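Long-range contacts in periplasmic binding protein (Thermotoga lettingae TMO, PDB 4RY8), which binds 5-methylthioribose in the cleft between its two lobes and probably delivers this sugar to a membrane transporter: residues I18-E23 and R32-A37; A37-R42 and V258-V263. All blocks are in the same frame, centred on the assembly; numbering follows the deposited sequence.

Contact 1 of 2, residues I18-E23 and R32-A37; sequences IALVRE and RYLAGA
With CG anti to the backbone N in both Leu-20 (chi1 170°) and Leu-34 (chi1 -176°), the two leucines reach across the gap between strand and helix and meet methyl to methyl, Leu-20 CD2 lying 3.8 Å from Leu-34 CD1. That one methyl makes all three of the apolar contacts across the pair. Leu-20 CD2 also comes up to the edge of the Tyr-33 ring, near the ring plane, at 4.2 Å from Tyr-33 CE1, and lies loosely near Ala-37 CB (4.5 Å) one helical turn further on. A second point of contact lies two residues along the strand, where Arg-22, its chain bent at chi2 and chi3, crosses Leu-34 at about a right angle. Here Leu-34 CB sits over one face of the guanidinium, 4.0 Å from Arg-22 NH2; the arginine offers a flat face to the leucine while its NH1 is hydrogen-bonded to Thr-52 OG1. The Tyr-33 ring also meets Phe-102 of the ligand pocket, its side chain about 7 Å from the bound 5-methylthioribose, placing the contact near the sugar site. Strand 18-22 and helix 32-37 run antiparallel, at 176°, as expected in a beta-alpha-beta crossover, here strand 17-22, helix 28-44 and strand 47-52. Strand 17-22 lies between 47-52 and 74-78 in the parallel sheet, with helix 57-69 on Ala-19 and Val-21 and helix 255-270 beside Tyr-33 and Ala-37.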
# COMPACT_ATOMS: atom_id res chain seq x y z
N ILE C 18 -9.28 2.28 33.11
CA ILE C 18 -9.16 2.66 31.70
C ILE C 18 -10.56 2.66 31.08
O ILE C 18 -11.26 1.64 31.12
CB ILE C 18 -8.24 1.68 30.95
CG1 ILE C 18 -6.80 1.78 31.50
CG2 ILE C 18 -8.26 1.90 29.45
CD1 ILE C 18 -5.99 0.54 31.19
N ALA C 19 -10.95 3.80 30.51
CA ALA C 19 -12.26 3.95 29.88
C ALA C 19 -12.18 3.79 28.37
O ALA C 19 -11.35 4.41 27.70
CB ALA C 19 -12.86 5.31 30.22
N LEU C 20 -13.07 2.98 27.83
CA LEU C 20 -13.16 2.76 26.41
C LEU C 20 -14.43 3.44 25.98
O LEU C 20 -15.53 3.05 26.38
CB LEU C 20 -13.24 1.24 26.11
CG LEU C 20 -13.59 0.91 24.66
CD1 LEU C 20 -12.60 1.50 23.65
CD2 LEU C 20 -13.67 -0.58 24.44
N VAL C 21 -14.28 4.49 25.18
CA VAL C 21 -15.42 5.26 24.72
C VAL C 21 -15.52 5.07 23.23
O VAL C 21 -14.64 5.50 22.48
CB VAL C 21 -15.26 6.76 25.05
CG1 VAL C 21 -16.45 7.55 24.52
CG2 VAL C 21 -15.13 6.94 26.54
N ARG C 22 -16.62 4.45 22.78
CA ARG C 22 -16.78 4.07 21.40
C ARG C 22 -17.90 4.77 20.74
O ARG C 22 -18.94 4.88 21.31
CB ARG C 22 -17.14 2.59 21.30
CG ARG C 22 -16.24 1.66 22.09
CD ARG C 22 -17.07 0.53 22.63
NE ARG C 22 -17.10 -0.56 21.68
CZ ARG C 22 -18.07 -1.46 21.55
NH1 ARG C 22 -19.19 -1.45 22.28
NH2 ARG C 22 -17.89 -2.39 20.64
N GLU C 23 -17.73 5.13 19.49
CA GLU C 23 -18.83 5.69 18.71
C GLU C 23 -19.81 4.61 18.30
O GLU C 23 -21.02 4.82 18.31
CB GLU C 23 -18.30 6.40 17.46
CG GLU C 23 -19.36 7.24 16.73
CD GLU C 23 -18.98 7.72 15.30
OE1 GLU C 23 -17.81 7.61 14.85
OE2 GLU C 23 -19.87 8.22 14.59
N ARG C 32 -15.87 -8.30 18.56
CA ARG C 32 -14.65 -9.06 18.76
C ARG C 32 -13.55 -8.17 19.33
O ARG C 32 -12.76 -8.59 20.16
CB ARG C 32 -14.23 -9.75 17.46
CG ARG C 32 -15.13 -10.92 17.09
CD ARG C 32 -14.87 -12.14 17.97
NE ARG C 32 -15.72 -12.16 19.16
CZ ARG C 32 -15.42 -12.79 20.29
NH1 ARG C 32 -16.27 -12.75 21.31
NH2 ARG C 32 -14.27 -13.45 20.41
N TYR C 33 -13.52 -6.93 18.90
CA TYR C 33 -12.58 -5.92 19.43
C TYR C 33 -12.83 -5.75 20.91
O TYR C 33 -11.89 -5.78 21.72
CB TYR C 33 -12.83 -4.64 18.68
CG TYR C 33 -12.12 -3.39 19.16
CD1 TYR C 33 -12.45 -2.78 20.36
CD2 TYR C 33 -11.10 -2.82 18.40
CE1 TYR C 33 -11.83 -1.61 20.77
CE2 TYR C 33 -10.44 -1.67 18.82
CZ TYR C 33 -10.82 -1.06 20.00
OH TYR C 33 -10.18 0.11 20.42
N LEU C 34 -14.11 -5.58 21.25
CA LEU C 34 -14.53 -5.47 22.66
C LEU C 34 -14.14 -6.70 23.48
O LEU C 34 -13.58 -6.56 24.56
CB LEU C 34 -16.03 -5.18 22.76
CG LEU C 34 -16.53 -4.96 24.19
CD1 LEU C 34 -15.95 -3.66 24.70
CD2 LEU C 34 -18.06 -4.99 24.28
N ALA C 35 -14.39 -7.90 22.95
CA ALA C 35 -13.94 -9.11 23.64
C ALA C 35 -12.43 -9.07 23.88
O ALA C 35 -11.98 -9.36 24.99
CB ALA C 35 -14.32 -10.37 22.87
N GLY C 36 -11.65 -8.71 22.85
CA GLY C 36 -10.22 -8.57 22.96
C GLY C 36 -9.78 -7.58 24.03
O GLY C 36 -8.90 -7.87 24.82
N ALA C 37 -10.39 -6.40 24.07
CA ALA C 37 -10.07 -5.41 25.07
C ALA C 37 -10.31 -6.03 26.45
O ALA C 37 -9.46 -5.95 27.32
CB ALA C 37 -10.94 -4.13 24.86

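Contact 2 of 2, residues A37-R42 and V258-V263; sequences AQSMAR and VGRLAV
The side chains of Arg-260 and Met-40 cross at about a right angle where helix 255-270 packs beside helix 28-44. The arginine's CB lies 4.0 Å from Met-40 CB; CG and CD pass Ser-39 OG, and a bend at chi3, then a turn at chi4 (81°), brings NH1 back over to the serine. Met-40 SD rests over one guanidinium face, toward its rim, above NE and 3.8 Å from Arg-260 CZ. At the tip, Arg-260 NH1 donates a hydrogen bond of 3.0 Å to Ser-39 OG, in the guanidinium plane at an N-H...O angle of 152°. NH2 meets Met-40 CE and forms a salt bridge with Glu-43. Were Arg-260 replaced by an alanine, Glu-43 would probably lose its charged mate, Ser-39 OG a donor, and the Met-40 thioether the flat face it rests on.

Nearer the sheet the packing is apolar. Val-263 CG2 is 3.6 Å from Ala-37 CB, its CB touches Met-40 CB, and CG1 reaches Ala-41. The closest backbone approach is at Gly-259, whose O receives a CA-H...O contact from Ala-37 CA at 3.5 Å; a side chain here would press on Ala-37 N. This lets the axes come within 7.4 Å, crossing at -43°. Ser-39 OG, also hydrogen-bonded to Tyr-256 OH and Gly-36 O, is likely fixed in rotation. The contact thus adds a late helix to the parallel-sheet lobe of this two-lobed periplasmic binding protein. The chemistry divides: close packing of small and apolar groups, with one CA-H...O contact at Gly-259, and a polar margin where Glu-43 probably balances most of the arginine's charge.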
# COMPACT_ATOMS: atom_id res chain seq x y z
N ALA C 37 -10.39 -6.40 24.07
CA ALA C 37 -10.07 -5.41 25.07
C ALA C 37 -10.31 -6.03 26.45
O ALA C 37 -9.46 -5.95 27.32
CB ALA C 37 -10.94 -4.13 24.86
N GLN C 38 -11.45 -6.67 26.64
CA GLN C 38 -11.76 -7.30 27.94
C GLN C 38 -10.77 -8.37 28.34
O GLN C 38 -10.39 -8.45 29.51
CB GLN C 38 -13.17 -7.86 27.94
CG GLN C 38 -14.23 -6.78 27.81
CD GLN C 38 -15.54 -7.30 27.27
OE1 GLN C 38 -15.60 -8.37 26.66
NE2 GLN C 38 -16.60 -6.55 27.49
N SER C 39 -10.34 -9.20 27.38
CA SER C 39 -9.35 -10.21 27.72
C SER C 39 -8.00 -9.58 28.07
O SER C 39 -7.30 -10.12 28.91
CB SER C 39 -9.18 -11.29 26.64
OG SER C 39 -8.63 -10.77 25.45
N MET C 40 -7.62 -8.44 27.44
CA MET C 40 -6.35 -7.80 27.79
C MET C 40 -6.45 -7.17 29.18
O MET C 40 -5.53 -7.30 29.98
CB MET C 40 -5.86 -6.75 26.77
CG MET C 40 -4.40 -6.33 26.91
SD MET C 40 -3.17 -7.52 26.27
CE MET C 40 -2.60 -8.38 27.72
N ALA C 41 -7.56 -6.50 29.46
CA ALA C 41 -7.75 -5.90 30.79
C ALA C 41 -7.70 -7.00 31.85
O ALA C 41 -7.06 -6.84 32.88
CB ALA C 41 -9.05 -5.13 30.87
N ARG C 42 -8.36 -8.12 31.58
CA ARG C 42 -8.31 -9.28 32.49
C ARG C 42 -6.88 -9.70 32.79
O ARG C 42 -6.53 -10.03 33.93
CB ARG C 42 -9.04 -10.50 31.90
CG ARG C 42 -9.88 -11.32 32.88
CD ARG C 42 -11.34 -11.26 32.47
NE ARG C 42 -11.50 -11.76 31.11
CZ ARG C 42 -12.42 -11.37 30.23
NH1 ARG C 42 -13.32 -10.44 30.53
NH2 ARG C 42 -12.41 -11.90 29.01
N VAL C 258 -6.65 -6.26 17.80
CA VAL C 258 -6.62 -4.80 17.75
C VAL C 258 -7.13 -4.30 19.10
O VAL C 258 -6.60 -3.34 19.66
CB VAL C 258 -7.44 -4.23 16.59
CG1 VAL C 258 -7.53 -2.71 16.70
CG2 VAL C 258 -6.83 -4.64 15.26
N GLY C 259 -8.16 -4.96 19.63
CA GLY C 259 -8.74 -4.56 20.89
C GLY C 259 -7.82 -4.79 22.08
O GLY C 259 -7.73 -3.94 22.93
N ARG C 260 -7.18 -5.95 22.14
CA ARG C 260 -6.11 -6.15 23.09
C ARG C 260 -5.07 -5.05 23.00
O ARG C 260 -4.73 -4.44 24.01
CB ARG C 260 -5.46 -7.54 22.91
CG ARG C 260 -6.38 -8.68 23.36
CD ARG C 260 -5.86 -10.05 22.98
NE ARG C 260 -4.62 -10.34 23.67
CZ ARG C 260 -4.52 -10.78 24.92
NH1 ARG C 260 -5.60 -10.99 25.67
NH2 ARG C 260 -3.31 -11.02 25.42
N LEU C 261 -4.57 -4.77 21.80
CA LEU C 261 -3.58 -3.72 21.60
C LEU C 261 -4.03 -2.37 22.22
O LEU C 261 -3.24 -1.64 22.85
CB LEU C 261 -3.28 -3.53 20.09
CG LEU C 261 -2.42 -2.31 19.74
CD1 LEU C 261 -1.10 -2.30 20.50
CD2 LEU C 261 -2.15 -2.22 18.24
N ALA C 262 -5.29 -2.03 22.03
CA ALA C 262 -5.76 -0.72 22.49
C ALA C 262 -5.66 -0.62 24.00
O ALA C 262 -5.30 0.43 24.52
CB ALA C 262 -7.19 -0.44 22.01
N VAL C 263 -5.94 -1.73 24.71
CA VAL C 263 -5.88 -1.71 26.16
C VAL C 263 -4.43 -1.67 26.61
O VAL C 263 -4.10 -0.91 27.54
CB VAL C 263 -6.65 -2.89 26.77
CG1 VAL C 263 -6.31 -3.09 28.25
CG2 VAL C 263 -8.13 -2.66 26.56

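From the N terminus, the chain runs out along strand 17-22 and comes back through helix 28-44, so contact 1 closes a short loop with eight residues between its segments. Contact 2 opens on the same helix, at Ala-37, and closes only after 215 intervening residues, including five of the six strands of the second lobe's sheet. The two are in series, neither nested nor crossed, and their centres are about 7 Å apart. Ala-37 belongs to both, while Tyr-33 of contact 1 packs on Val-258 and Ala-262 of contact 2. They illustrate how one helix can bind a strand on one side and a sequence-distant helix on another, uniting early and late parts of a single lobe.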